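Side-chain contacts in D-glucosaminate-6-phosphate ammonia lyase (Salmonella typhimurium, PDB 7LCE), which belongs to the pyridoxal-phosphate-dependent enzymes of the aminotransferase-like clan and holds its cofactor covalently: residues L170-F175 with R197-S202; R110-D115 with L156-S161; S147-K152 with Q180-P185; A78-A83 with A204-Y209. All blocks are in the same frame, centred on the assembly; numbering follows the deposited sequence.

How the contacts relate
The four contacts illustrate how one mixed sheet of the aminotransferase-like fold is tied to its surroundings. Contact 4 opens first, on helix 73-86, and closes last, on strand 206-210, so its long loop encloses the other three. Within it, contact 2 begins just after strand 105-109 and closes at the end of strand 153-159. Contact 3 starts before that strand and ends beyond helix 172-181, thus crossing contact 2; it also crosses contact 1, which opens at the start of that helix and closes on the short helix 198-201. Contacts 2 and 1 follow in series and touch through Tyr158 and Phe175. Together they tie the interior strands 153-159 and 206-210 to the loops and helices packed around them.

Contact 1: residues L170-F175 with R197-S202; sequences LSIDDF and RGWVAS
Two first torsions bring Ile172 and Trp199 together: in Ile172 the CG1 branch lies trans to the backbone N (chi1 180°), while in Trp199 the indole swings to the position trans to the carbonyl carbon (chi1 -64°). The result is an aliphatic branch laid against the rim of the six-membered ring. Ile172 CG1 sits 3.8 Å from Trp199 CZ3, near the plane of the indole and at its edge, so neither face of the ring is used in this pair. Ile172 CG1 also lies 3.9 Å from Ser202 OG. Ser202 OG is itself engaged, donating to Trp199 O at 2.9 Å from above the carbonyl plane, one turn back along the weakly bonded helix. On the other segment, Ser171 and Asp174 form a capping box at the start of helix 172-181; Ser171 N gives its bond to Asp174 OD2 at 3.2 Å, and the reciprocal bond to Ser171 OG is weak. Tyr158 and Val188 of the sheet touch both Ile172 and Trp199. The junction of the two helices is therefore held by van der Waals packing, with the hydroxyl at its border, Ser202 OG, satisfied by a carbonyl of its own segment.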
loop_
_atom_site.group_PDB
_atom_site.type_symbol
_atom_site.label_atom_id
_atom_site.label_comp_id
_atom_site.label_asym_id
_atom_site.label_seq_id
_atom_site.Cartn_x
_atom_site.Cartn_y
_atom_site.Cartn_z
ATOM N N LEU A 170 -26.853 -22.443 17.332
ATOM C CA LEU A 170 -26.589 -22.275 18.751
ATOM C C LEU A 170 -27.811 -21.701 19.461
ATOM O O LEU A 170 -28.678 -21.064 18.856
ATOM C CB LEU A 170 -25.381 -21.364 18.962
ATOM C CG LEU A 170 -24.049 -21.893 18.434
ATOM C CD1 LEU A 170 -22.975 -20.821 18.510
ATOM C CD2 LEU A 170 -23.629 -23.123 19.217
ATOM N N SER A 171 -27.870 -21.935 20.768
ATOM C CA SER A 171 -28.970 -21.435 21.573
ATOM C C SER A 171 -28.710 -19.996 22.001
ATOM O O SER A 171 -27.586 -19.493 21.937
ATOM C CB SER A 171 -29.173 -22.312 22.806
ATOM O OG SER A 171 -28.062 -22.209 23.678
ATOM N N ILE A 172 -29.780 -19.329 22.445
ATOM C CA ILE A 172 -29.645 -17.967 22.957
ATOM C C ILE A 172 -28.741 -17.945 24.183
ATOM O O ILE A 172 -28.049 -16.952 24.436
ATOM C CB ILE A 172 -31.034 -17.370 23.259
ATOM C CG1 ILE A 172 -30.906 -15.947 23.809
ATOM C CG2 ILE A 172 -31.810 -18.262 24.220
ATOM C CD1 ILE A 172 -30.245 -14.980 22.850
ATOM N N ASP A 173 -28.719 -19.038 24.951
ATOM C CA ASP A 173 -27.839 -19.107 26.114
ATOM C C ASP A 173 -26.375 -19.048 25.697
ATOM O O ASP A 173 -25.555 -18.412 26.369
ATOM C CB ASP A 173 -28.117 -20.385 26.909
ATOM C CG ASP A 173 -29.516 -20.417 27.492
ATOM O OD1 ASP A 173 -29.997 -19.360 27.954
ATOM O OD2 ASP A 173 -30.135 -21.503 27.490
ATOM N N ASP A 174 -26.030 -19.709 24.589
ATOM C CA ASP A 174 -24.649 -19.705 24.117
ATOM C C ASP A 174 -24.176 -18.292 23.798
ATOM O O ASP A 174 -23.037 -17.925 24.110
ATOM C CB ASP A 174 -24.519 -20.605 22.888
ATOM C CG ASP A 174 -24.639 -22.079 23.230
ATOM O OD1 ASP A 174 -24.010 -22.520 24.217
ATOM O OD2 ASP A 174 -25.371 -22.793 22.511
ATOM N N PHE A 175 -25.035 -17.484 23.174
ATOM C CA PHE A 175 -24.654 -16.113 22.856
ATOM C C PHE A 175 -24.478 -15.269 24.114
ATOM O O PHE A 175 -23.528 -14.483 24.210
ATOM C CB PHE A 175 -25.687 -15.487 21.923
ATOM C CG PHE A 175 -25.402 -15.728 20.472
ATOM C CD1 PHE A 175 -25.722 -16.938 19.885
ATOM C CD2 PHE A 175 -24.794 -14.753 19.702
ATOM C CE1 PHE A 175 -25.454 -17.169 18.555
ATOM C CE2 PHE A 175 -24.522 -14.977 18.372
ATOM C CZ PHE A 175 -24.853 -16.187 17.796
ATOM N N ARG A 197 -40.932 -10.063 27.485
ATOM C CA ARG A 197 -40.027 -10.195 28.618
ATOM C C ARG A 197 -38.992 -11.299 28.450
ATOM O O ARG A 197 -37.929 -11.226 29.076
ATOM C CB ARG A 197 -40.828 -10.462 29.900
ATOM C CG ARG A 197 -41.913 -9.434 30.171
ATOM C CD ARG A 197 -42.679 -9.756 31.440
ATOM N NE ARG A 197 -43.646 -8.715 31.769
ATOM C CZ ARG A 197 -43.364 -7.624 32.470
ATOM N NH1 ARG A 197 -42.145 -7.396 32.931
ATOM N NH2 ARG A 197 -44.330 -6.743 32.715
ATOM N N GLY A 198 -39.272 -12.306 27.621
ATOM C CA GLY A 198 -38.407 -13.475 27.568
ATOM C C GLY A 198 -37.002 -13.165 27.092
ATOM O O GLY A 198 -36.029 -13.754 27.571
ATOM N N TRP A 199 -36.871 -12.241 26.142
ATOM C CA TRP A 199 -35.564 -11.967 25.560
ATOM C C TRP A 199 -34.718 -11.055 26.439
ATOM O O TRP A 199 -33.490 -11.203 26.474
ATOM C CB TRP A 199 -35.743 -11.381 24.161
ATOM C CG TRP A 199 -36.392 -12.377 23.263
ATOM C CD1 TRP A 199 -37.691 -12.381 22.843
ATOM C CD2 TRP A 199 -35.796 -13.565 22.732
ATOM N NE1 TRP A 199 -37.930 -13.482 22.055
ATOM C CE2 TRP A 199 -36.782 -14.225 21.974
ATOM C CE3 TRP A 199 -34.516 -14.126 22.813
ATOM C CZ2 TRP A 199 -36.530 -15.419 21.302
ATOM C CZ3 TRP A 199 -34.268 -15.311 22.143
ATOM C CH2 TRP A 199 -35.270 -15.944 21.396
ATOM N N VAL A 200 -35.341 -10.112 27.147
ATOM C CA VAL A 200 -34.594 -9.298 28.099
ATOM C C VAL A 200 -34.128 -10.141 29.281
ATOM O O VAL A 200 -33.005 -9.978 29.774
ATOM C CB VAL A 200 -35.450 -8.105 28.559
ATOM C CG1 VAL A 200 -34.731 -7.333 29.648
ATOM C CG2 VAL A 200 -35.767 -7.201 27.377
ATOM N N ALA A 201 -34.974 -11.065 29.744
ATOM C CA ALA A 201 -34.648 -11.852 30.929
ATOM C C ALA A 201 -33.492 -12.817 30.695
ATOM O O ALA A 201 -32.818 -13.201 31.657
ATOM C CB ALA A 201 -35.879 -12.626 31.400
ATOM N N SER A 202 -33.251 -13.219 29.446
ATOM C CA SER A 202 -32.175 -14.158 29.147
ATOM C C SER A 202 -30.790 -13.537 29.274
ATOM O O SER A 202 -29.797 -14.267 29.187
ATOM C CB SER A 202 -32.353 -14.727 27.740
ATOM O OG SER A 202 -32.137 -13.727 26.759
#

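Contact 2: residues R110-D115 with L156-S161; sequences RGHNVD and LLYVKS
His112 and Val159 mark the closest backbone approach, with their CA atoms 5.9 Å apart. His112 ends a short 3-10 turn, in which Asn113 N bonds to Arg110 O, and Val159 is the last residue of strand 153-159. Here the chain that has left strand 105-109 turns back over the C-terminal end of its neighbour in the sheet. The imidazole of His112, trans to its carbonyl carbon (chi1 -73°), extends across the strand and is used on two sides. Over one face lies Val159 O, 3.4 Å above the ring plane and displaced toward the rim. At the edge is Tyr158: His112 CE1 points into the phenol face, 3.7 Å from Tyr158 CE2, in a T-shaped pair whose planes stand at 88° and whose centroids are 4.9 Å apart. Tyr158 leaves the strand pointing away from the turn at its CB, yet its ring returns to offer a face. Nearer the backbone, Val159 CG2 packs 4.0 Å from His112 CB, and Val159 CG1 meets Val114 CG2 at 4.3 Å. Cys164 touches both His112 and Val159, while the same turn also reaches the subunit interface: Arg110 forms salt bridges with its own Glu133 and with Glu133 of the second subunit. An edge-to-face chain continues from Tyr158 to Phe175 of helix 172-181. The sheet beneath is seven-stranded and mixed, in the order 66-70, 221-225, 206-210, 186-189, 153-159, 105-109, 130-134, with 221-225 antiparallel to its neighbours, as in the large domain of fold-type I pyridoxal-phosphate enzymes.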
loop_
_atom_site.group_PDB
_atom_site.type_symbol
_atom_site.label_atom_id
_atom_site.label_comp_id
_atom_site.label_asym_id
_atom_site.label_seq_id
_atom_site.Cartn_x
_atom_site.Cartn_y
_atom_site.Cartn_z
ATOM N N ARG A 110 -24.294 -17.743 10.534
ATOM C CA ARG A 110 -24.603 -17.755 9.107
ATOM C C ARG A 110 -26.039 -18.202 8.866
ATOM O O ARG A 110 -26.717 -17.692 7.967
ATOM C CB ARG A 110 -23.622 -18.659 8.359
ATOM C CG ARG A 110 -24.002 -18.911 6.906
ATOM C CD ARG A 110 -22.895 -19.617 6.141
ATOM N NE ARG A 110 -21.887 -18.679 5.662
ATOM C CZ ARG A 110 -20.711 -18.486 6.241
ATOM N NH1 ARG A 110 -20.349 -19.164 7.316
ATOM N NH2 ARG A 110 -19.874 -17.590 5.726
ATOM N N GLY A 111 -26.529 -19.140 9.675
ATOM C CA GLY A 111 -27.915 -19.552 9.578
ATOM C C GLY A 111 -28.915 -18.474 9.940
ATOM O O GLY A 111 -30.111 -18.658 9.691
ATOM N N HIS A 112 -28.461 -17.367 10.527
ATOM C CA HIS A 112 -29.337 -16.260 10.880
ATOM C C HIS A 112 -29.277 -15.100 9.897
ATOM O O HIS A 112 -30.050 -14.147 10.043
ATOM C CB HIS A 112 -29.001 -15.751 12.285
ATOM C CG HIS A 112 -29.431 -16.679 13.375
ATOM N ND1 HIS A 112 -29.330 -16.357 14.711
ATOM C CD2 HIS A 112 -29.968 -17.920 13.327
ATOM C CE1 HIS A 112 -29.788 -17.359 15.439
ATOM N NE2 HIS A 112 -30.179 -18.321 14.623
ATOM N N ASN A 113 -28.389 -15.152 8.905
ATOM C CA ASN A 113 -28.335 -14.101 7.899
ATOM C C ASN A 113 -29.525 -14.260 6.965
ATOM O O ASN A 113 -29.439 -14.962 5.952
ATOM C CB ASN A 113 -27.019 -14.159 7.122
ATOM C CG ASN A 113 -26.779 -12.918 6.292
ATOM O OD1 ASN A 113 -27.719 -12.237 5.881
ATOM N ND2 ASN A 113 -25.512 -12.617 6.037
ATOM N N VAL A 114 -30.635 -13.599 7.289
ATOM C CA VAL A 114 -31.906 -13.856 6.631
ATOM C C VAL A 114 -32.376 -12.616 5.883
ATOM O O VAL A 114 -31.959 -11.487 6.158
ATOM C CB VAL A 114 -32.980 -14.314 7.635
ATOM C CG1 VAL A 114 -32.601 -15.661 8.229
ATOM C CG2 VAL A 114 -33.152 -13.270 8.729
ATOM N N ASP A 115 -33.262 -12.852 4.918
ATOM C CA ASP A 115 -33.892 -11.813 4.115
ATOM C C ASP A 115 -35.369 -11.765 4.490
ATOM O O ASP A 115 -36.097 -12.742 4.280
ATOM C CB ASP A 115 -33.718 -12.100 2.622
ATOM C CG ASP A 115 -34.063 -10.906 1.741
ATOM O OD1 ASP A 115 -35.129 -10.290 1.949
ATOM O OD2 ASP A 115 -33.276 -10.598 0.820
ATOM N N LEU A 156 -22.466 -9.022 19.302
ATOM C CA LEU A 156 -23.003 -10.291 18.831
ATOM C C LEU A 156 -24.480 -10.110 18.510
ATOM O O LEU A 156 -25.189 -9.380 19.211
ATOM C CB LEU A 156 -22.834 -11.397 19.876
ATOM C CG LEU A 156 -21.452 -12.016 20.096
ATOM C CD1 LEU A 156 -20.518 -11.051 20.810
ATOM C CD2 LEU A 156 -21.573 -13.324 20.871
ATOM N N LEU A 157 -24.946 -10.770 17.452
ATOM C CA LEU A 157 -26.322 -10.624 16.994
ATOM C C LEU A 157 -26.998 -11.986 16.945
ATOM O O LEU A 157 -26.507 -12.906 16.280
ATOM C CB LEU A 157 -26.380 -9.952 15.623
ATOM C CG LEU A 157 -27.801 -9.686 15.121
ATOM C CD1 LEU A 157 -28.424 -8.551 15.898
ATOM C CD2 LEU A 157 -27.812 -9.380 13.635
ATOM N N TYR A 158 -28.122 -12.108 17.642
ATOM C CA TYR A 158 -28.975 -13.286 17.590
ATOM C C TYR A 158 -30.306 -12.894 16.964
ATOM O O TYR A 158 -30.930 -11.919 17.392
ATOM C CB TYR A 158 -29.191 -13.869 18.988
ATOM C CG TYR A 158 -29.893 -15.209 19.002
ATOM C CD1 TYR A 158 -31.278 -15.291 18.932
ATOM C CD2 TYR A 158 -29.172 -16.392 19.102
ATOM C CE1 TYR A 158 -31.928 -16.514 18.948
ATOM C CE2 TYR A 158 -29.813 -17.621 19.120
ATOM C CZ TYR A 158 -31.191 -17.675 19.044
ATOM O OH TYR A 158 -31.839 -18.891 19.061
ATOM N N VAL A 159 -30.736 -13.647 15.957
ATOM C CA VAL A 159 -31.966 -13.358 15.228
ATOM C C VAL A 159 -32.970 -14.460 15.536
ATOM O O VAL A 159 -32.715 -15.638 15.255
ATOM C CB VAL A 159 -31.718 -13.250 13.715
ATOM C CG1 VAL A 159 -32.982 -12.795 13.002
ATOM C CG2 VAL A 159 -30.564 -12.302 13.426
ATOM N N LYS A 160 -34.111 -14.080 16.110
ATOM C CA LYS A 160 -35.213 -15.004 16.360
ATOM C C LYS A 160 -36.264 -14.796 15.277
ATOM O O LYS A 160 -36.909 -13.742 15.223
ATOM C CB LYS A 160 -35.816 -14.786 17.743
ATOM C CG LYS A 160 -37.101 -15.564 17.980
ATOM C CD LYS A 160 -36.864 -17.064 17.972
ATOM C CE LYS A 160 -38.162 -17.823 18.202
ATOM N NZ LYS A 160 -37.954 -19.298 18.210
ATOM N N SER A 161 -36.440 -15.799 14.424
ATOM C CA SER A 161 -37.398 -15.706 13.332
ATOM C C SER A 161 -37.560 -17.084 12.714
ATOM O O SER A 161 -36.669 -17.933 12.804
ATOM C CB SER A 161 -36.951 -14.693 12.272
ATOM O OG SER A 161 -37.996 -14.407 11.357
#

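Contact 3: residues S147-K152 with Q180-P185; sequences SAINEK and QANHLP
Beside Ile149, which packs on Asn182 and Leu184, Asn150 OD1 accepts a 2.9 Å bond from Lys152 N, the donor tilted 28° from the carbonyl plane. This is an Asx turn, and it lies in the bend between helix 142-147 and strand 153-159 of the mixed sheet. Ile149, just before it, faces the segment that leaves helix 172-181, whose first residue outside helical backbone angles is Asn182. The CG2 branch of Ile149, trans to the backbone N (chi1 -54° for CG1), is the group that touches. Ile149 CG2 rests against the amide, 3.4 Å from Asn182 OD1, an apolar methyl beside a polar group without a hydrogen bond between them. The amide nitrogen has its own partner, since Asn182 ND2 donates to Val178 O, and this bond favours one orientation of the amide at the helix end. A calcium ion lies about 4 Å from the Asn182 side chain. Farther along, Leu184 reaches across, tip to tip with Ile149, and both also touch Leu156 of strand 153-159. The last element of the join is a pair of methyls, Ile149 CG2 and Leu184 CD1, 3.8 Å apart.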
loop_
_atom_site.group_PDB
_atom_site.type_symbol
_atom_site.label_atom_id
_atom_site.label_comp_id
_atom_site.label_asym_id
_atom_site.label_seq_id
_atom_site.Cartn_x
_atom_site.Cartn_y
_atom_site.Cartn_z
ATOM N N SER A 147 -14.293 -18.284 18.298
ATOM C CA SER A 147 -13.157 -17.907 17.461
ATOM C C SER A 147 -13.416 -16.617 16.698
ATOM O O SER A 147 -12.465 -15.908 16.350
ATOM C CB SER A 147 -12.819 -19.035 16.488
ATOM O OG SER A 147 -12.498 -20.224 17.189
ATOM N N ALA A 148 -14.685 -16.288 16.438
ATOM C CA ALA A 148 -15.003 -15.077 15.689
ATOM C C ALA A 148 -14.782 -13.810 16.504
ATOM O O ALA A 148 -14.694 -12.723 15.922
ATOM C CB ALA A 148 -16.450 -15.126 15.194
ATOM N N ILE A 149 -14.694 -13.922 17.824
ATOM C CA ILE A 149 -14.499 -12.760 18.680
ATOM C C ILE A 149 -13.033 -12.350 18.643
ATOM O O ILE A 149 -12.139 -13.175 18.866
ATOM C CB ILE A 149 -14.947 -13.066 20.119
ATOM C CG1 ILE A 149 -16.381 -13.594 20.133
ATOM C CG2 ILE A 149 -14.819 -11.827 20.989
ATOM C CD1 ILE A 149 -17.392 -12.603 19.605
ATOM N N ASN A 150 -12.785 -11.073 18.369
ATOM C CA ASN A 150 -11.443 -10.510 18.442
ATOM C C ASN A 150 -11.572 -9.036 18.814
ATOM O O ASN A 150 -12.667 -8.547 19.104
ATOM C CB ASN A 150 -10.681 -10.732 17.128
ATOM C CG ASN A 150 -11.383 -10.127 15.935
ATOM O OD1 ASN A 150 -11.320 -8.921 15.711
ATOM N ND2 ASN A 150 -12.054 -10.966 15.156
ATOM N N GLU A 151 -10.442 -8.323 18.810
ATOM C CA GLU A 151 -10.434 -6.938 19.269
ATOM C C GLU A 151 -11.218 -6.007 18.352
ATOM O O GLU A 151 -11.534 -4.883 18.759
ATOM C CB GLU A 151 -8.996 -6.432 19.409
ATOM C CG GLU A 151 -8.249 -6.284 18.090
ATOM C CD GLU A 151 -7.696 -7.599 17.570
ATOM O OE1 GLU A 151 -7.840 -8.628 18.267
ATOM O OE2 GLU A 151 -7.121 -7.603 16.461
ATOM N N LYS A 152 -11.535 -6.440 17.133
ATOM C CA LYS A 152 -12.356 -5.653 16.224
ATOM C C LYS A 152 -13.846 -5.929 16.377
ATOM O O LYS A 152 -14.658 -5.216 15.778
ATOM C CB LYS A 152 -11.935 -5.914 14.772
ATOM C CG LYS A 152 -10.677 -5.174 14.347
ATOM C CD LYS A 152 -10.864 -3.665 14.406
ATOM C CE LYS A 152 -9.785 -2.945 13.606
ATOM N NZ LYS A 152 -9.898 -1.460 13.695
ATOM N N GLN A 180 -21.077 -11.981 27.456
ATOM C CA GLN A 180 -20.670 -11.463 28.757
ATOM C C GLN A 180 -19.244 -11.857 29.118
ATOM O O GLN A 180 -18.622 -11.185 29.948
ATOM C CB GLN A 180 -21.642 -11.919 29.850
ATOM C CG GLN A 180 -23.001 -11.225 29.787
ATOM C CD GLN A 180 -23.918 -11.603 30.937
ATOM O OE1 GLN A 180 -23.696 -12.601 31.623
ATOM N NE2 GLN A 180 -24.956 -10.800 31.153
ATOM N N ALA A 181 -18.712 -12.925 28.517
ATOM C CA ALA A 181 -17.332 -13.315 28.785
ATOM C C ALA A 181 -16.322 -12.400 28.100
ATOM O O ALA A 181 -15.176 -12.321 28.553
ATOM C CB ALA A 181 -17.097 -14.764 28.358
ATOM N N ASN A 182 -16.711 -11.720 27.021
ATOM C CA ASN A 182 -15.836 -10.777 26.332
ATOM C C ASN A 182 -16.233 -9.326 26.570
ATOM O O ASN A 182 -15.668 -8.427 25.936
ATOM C CB ASN A 182 -15.809 -11.067 24.829
ATOM C CG ASN A 182 -15.083 -12.354 24.497
ATOM O OD1 ASN A 182 -13.878 -12.350 24.243
ATOM N ND2 ASN A 182 -15.813 -13.464 24.491
ATOM N N HIS A 183 -17.186 -9.079 27.472
ATOM C CA HIS A 183 -17.710 -7.740 27.744
ATOM C C HIS A 183 -18.114 -7.036 26.451
ATOM O O HIS A 183 -17.768 -5.879 26.197
ATOM C CB HIS A 183 -16.711 -6.911 28.550
ATOM C CG HIS A 183 -16.558 -7.377 29.964
ATOM N ND1 HIS A 183 -17.603 -7.375 30.862
ATOM C CD2 HIS A 183 -15.490 -7.874 30.630
ATOM C CE1 HIS A 183 -17.184 -7.845 32.024
ATOM N NE2 HIS A 183 -15.904 -8.154 31.909
ATOM N N LEU A 184 -18.858 -7.759 25.628
ATOM C CA LEU A 184 -19.445 -7.250 24.410
ATOM C C LEU A 184 -20.963 -7.260 24.518
ATOM O O LEU A 184 -21.541 -8.153 25.145
ATOM C CB LEU A 184 -19.022 -8.093 23.203
ATOM C CG LEU A 184 -17.526 -8.102 22.904
ATOM C CD1 LEU A 184 -17.231 -9.021 21.730
ATOM C CD2 LEU A 184 -17.032 -6.689 22.629
ATOM N N PRO A 185 -21.641 -6.281 23.923
ATOM C CA PRO A 185 -23.104 -6.262 23.996
ATOM C C PRO A 185 -23.710 -7.309 23.075
ATOM O O PRO A 185 -23.226 -7.543 21.965
ATOM C CB PRO A 185 -23.460 -4.840 23.549
ATOM C CG PRO A 185 -22.345 -4.456 22.645
ATOM C CD PRO A 185 -21.108 -5.103 23.218
#

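Contact 4: residues A78-A83 with A204-Y209; sequences AIAVAA and ADMVIY
Ala80 and Met206 carry this buried helix-on-strand contact, in which Ala80 CB sits 4.0 Å from Met206 SD. The thioether bends at its last torsion (chi3 -75°), which turns the methyl toward the helix backbone, so that Met206 CE comes 3.6 Å from Ala80 O. One turn later, Ala83 CB meets Met206 SD at 4.3 Å. Ile208 CD1 reaches Ala80 CB from a separate direction, roughly at right angles to the sulfur, at 4.1 Å. The helix offers alanine methyls, and Met206 and Ile208, from one side of the strand, pack against them. The axes of helix 78-83 and strand 206-209 run almost antiparallel, at 165°, with a closest approach of 9.6 Å. Beyond this first shell, Ile187 of the neighbouring strand touches Ala80, Met206 and Ile208, while Ile223 of strand 221-225 flanks the two strand residues on the other side. Cys233 on helix 227-234 packs against Ala83 and Met206. Helix 73-86 therefore lies against strand 206-210 and its neighbour 186-189, both interior strands of the mixed sheet, and helix 227-234 packs next to it through Cys233 and Ala232.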
loop_
_atom_site.group_PDB
_atom_site.type_symbol
_atom_site.label_atom_id
_atom_site.label_comp_id
_atom_site.label_asym_id
_atom_site.label_seq_id
_atom_site.Cartn_x
_atom_site.Cartn_y
_atom_site.Cartn_z
ATOM N N ALA A 78 -30.236 -1.116 13.078
ATOM C CA ALA A 78 -29.201 -0.170 12.678
ATOM C C ALA A 78 -28.738 0.679 13.855
ATOM O O ALA A 78 -27.533 0.887 14.041
ATOM C CB ALA A 78 -29.713 0.722 11.549
ATOM N N ILE A 79 -29.676 1.157 14.673
ATOM C CA ILE A 79 -29.306 2.011 15.797
ATOM C C ILE A 79 -28.564 1.210 16.860
ATOM O O ILE A 79 -27.566 1.675 17.422
ATOM C CB ILE A 79 -30.553 2.702 16.376
ATOM C CG1 ILE A 79 -31.141 3.683 15.365
ATOM C CG2 ILE A 79 -30.217 3.424 17.666
ATOM C CD1 ILE A 79 -32.451 4.289 15.815
ATOM N N ALA A 80 -29.032 -0.009 17.146
ATOM C CA ALA A 80 -28.382 -0.821 18.171
ATOM C C ALA A 80 -26.940 -1.133 17.793
ATOM O O ALA A 80 -26.047 -1.102 18.648
ATOM C CB ALA A 80 -29.170 -2.109 18.405
ATOM N N VAL A 81 -26.690 -1.423 16.514
ATOM C CA VAL A 81 -25.321 -1.663 16.062
ATOM C C VAL A 81 -24.491 -0.395 16.207
ATOM O O VAL A 81 -23.361 -0.424 16.713
ATOM C CB VAL A 81 -25.316 -2.183 14.615
ATOM C CG1 VAL A 81 -23.895 -2.236 14.075
ATOM C CG2 VAL A 81 -25.949 -3.560 14.555
ATOM N N ALA A 82 -25.041 0.743 15.769
ATOM C CA ALA A 82 -24.344 2.013 15.940
ATOM C C ALA A 82 -24.093 2.309 17.412
ATOM O O ALA A 82 -23.065 2.901 17.761
ATOM C CB ALA A 82 -25.140 3.147 15.296
ATOM N N ALA A 83 -25.021 1.914 18.286
ATOM C CA ALA A 83 -24.800 2.072 19.719
ATOM C C ALA A 83 -23.629 1.218 20.193
ATOM O O ALA A 83 -22.839 1.648 21.042
ATOM C CB ALA A 83 -26.074 1.719 20.488
ATOM N N ALA A 204 -29.814 -10.650 27.376
ATOM C CA ALA A 204 -29.462 -9.858 26.206
ATOM C C ALA A 204 -29.387 -8.381 26.570
ATOM O O ALA A 204 -30.149 -7.891 27.408
ATOM C CB ALA A 204 -30.481 -10.076 25.091
ATOM N N ASP A 205 -28.446 -7.673 25.945
ATOM C CA ASP A 205 -28.244 -6.265 26.264
ATOM C C ASP A 205 -29.234 -5.362 25.536
ATOM O O ASP A 205 -29.738 -4.400 26.125
ATOM C CB ASP A 205 -26.804 -5.865 25.946
ATOM C CG ASP A 205 -25.796 -6.577 26.832
ATOM O OD1 ASP A 205 -25.829 -6.364 28.066
ATOM O OD2 ASP A 205 -24.986 -7.364 26.301
ATOM N N MET A 206 -29.527 -5.647 24.267
ATOM C CA MET A 206 -30.482 -4.860 23.493
ATOM C C MET A 206 -31.342 -5.791 22.653
ATOM O O MET A 206 -30.815 -6.601 21.885
ATOM C CB MET A 206 -29.772 -3.847 22.583
ATOM C CG MET A 206 -29.009 -2.757 23.323
ATOM S SD MET A 206 -28.061 -1.692 22.217
ATOM C CE MET A 206 -26.681 -2.744 21.767
ATOM N N VAL A 207 -32.661 -5.663 22.789
ATOM C CA VAL A 207 -33.628 -6.471 22.052
ATOM C C VAL A 207 -34.526 -5.545 21.241
ATOM O O VAL A 207 -34.962 -4.500 21.737
ATOM C CB VAL A 207 -34.462 -7.352 23.004
ATOM C CG1 VAL A 207 -35.364 -8.285 22.218
ATOM C CG2 VAL A 207 -33.546 -8.144 23.926
ATOM N N ILE A 208 -34.797 -5.925 19.994
ATOM C CA ILE A 208 -35.527 -5.091 19.044
ATOM C C ILE A 208 -36.854 -5.756 18.706
ATOM O O ILE A 208 -36.892 -6.946 18.370
ATOM C CB ILE A 208 -34.713 -4.838 17.764
ATOM C CG1 ILE A 208 -33.449 -4.034 18.072
ATOM C CG2 ILE A 208 -35.560 -4.118 16.733
ATOM C CD1 ILE A 208 -32.245 -4.883 18.386
ATOM N N TYR A 209 -37.939 -4.989 18.796
ATOM C CA TYR A 209 -39.274 -5.435 18.430
ATOM C C TYR A 209 -39.850 -4.513 17.363
ATOM O O TYR A 209 -39.383 -3.388 17.163
ATOM C CB TYR A 209 -40.215 -5.464 19.642
ATOM C CG TYR A 209 -39.860 -6.485 20.697
ATOM C CD1 TYR A 209 -38.935 -6.196 21.689
ATOM C CD2 TYR A 209 -40.471 -7.732 20.716
ATOM C CE1 TYR A 209 -38.612 -7.126 22.658
ATOM C CE2 TYR A 209 -40.156 -8.668 21.678
ATOM C CZ TYR A 209 -39.226 -8.362 22.649
ATOM O OH TYR A 209 -38.912 -9.292 23.615
#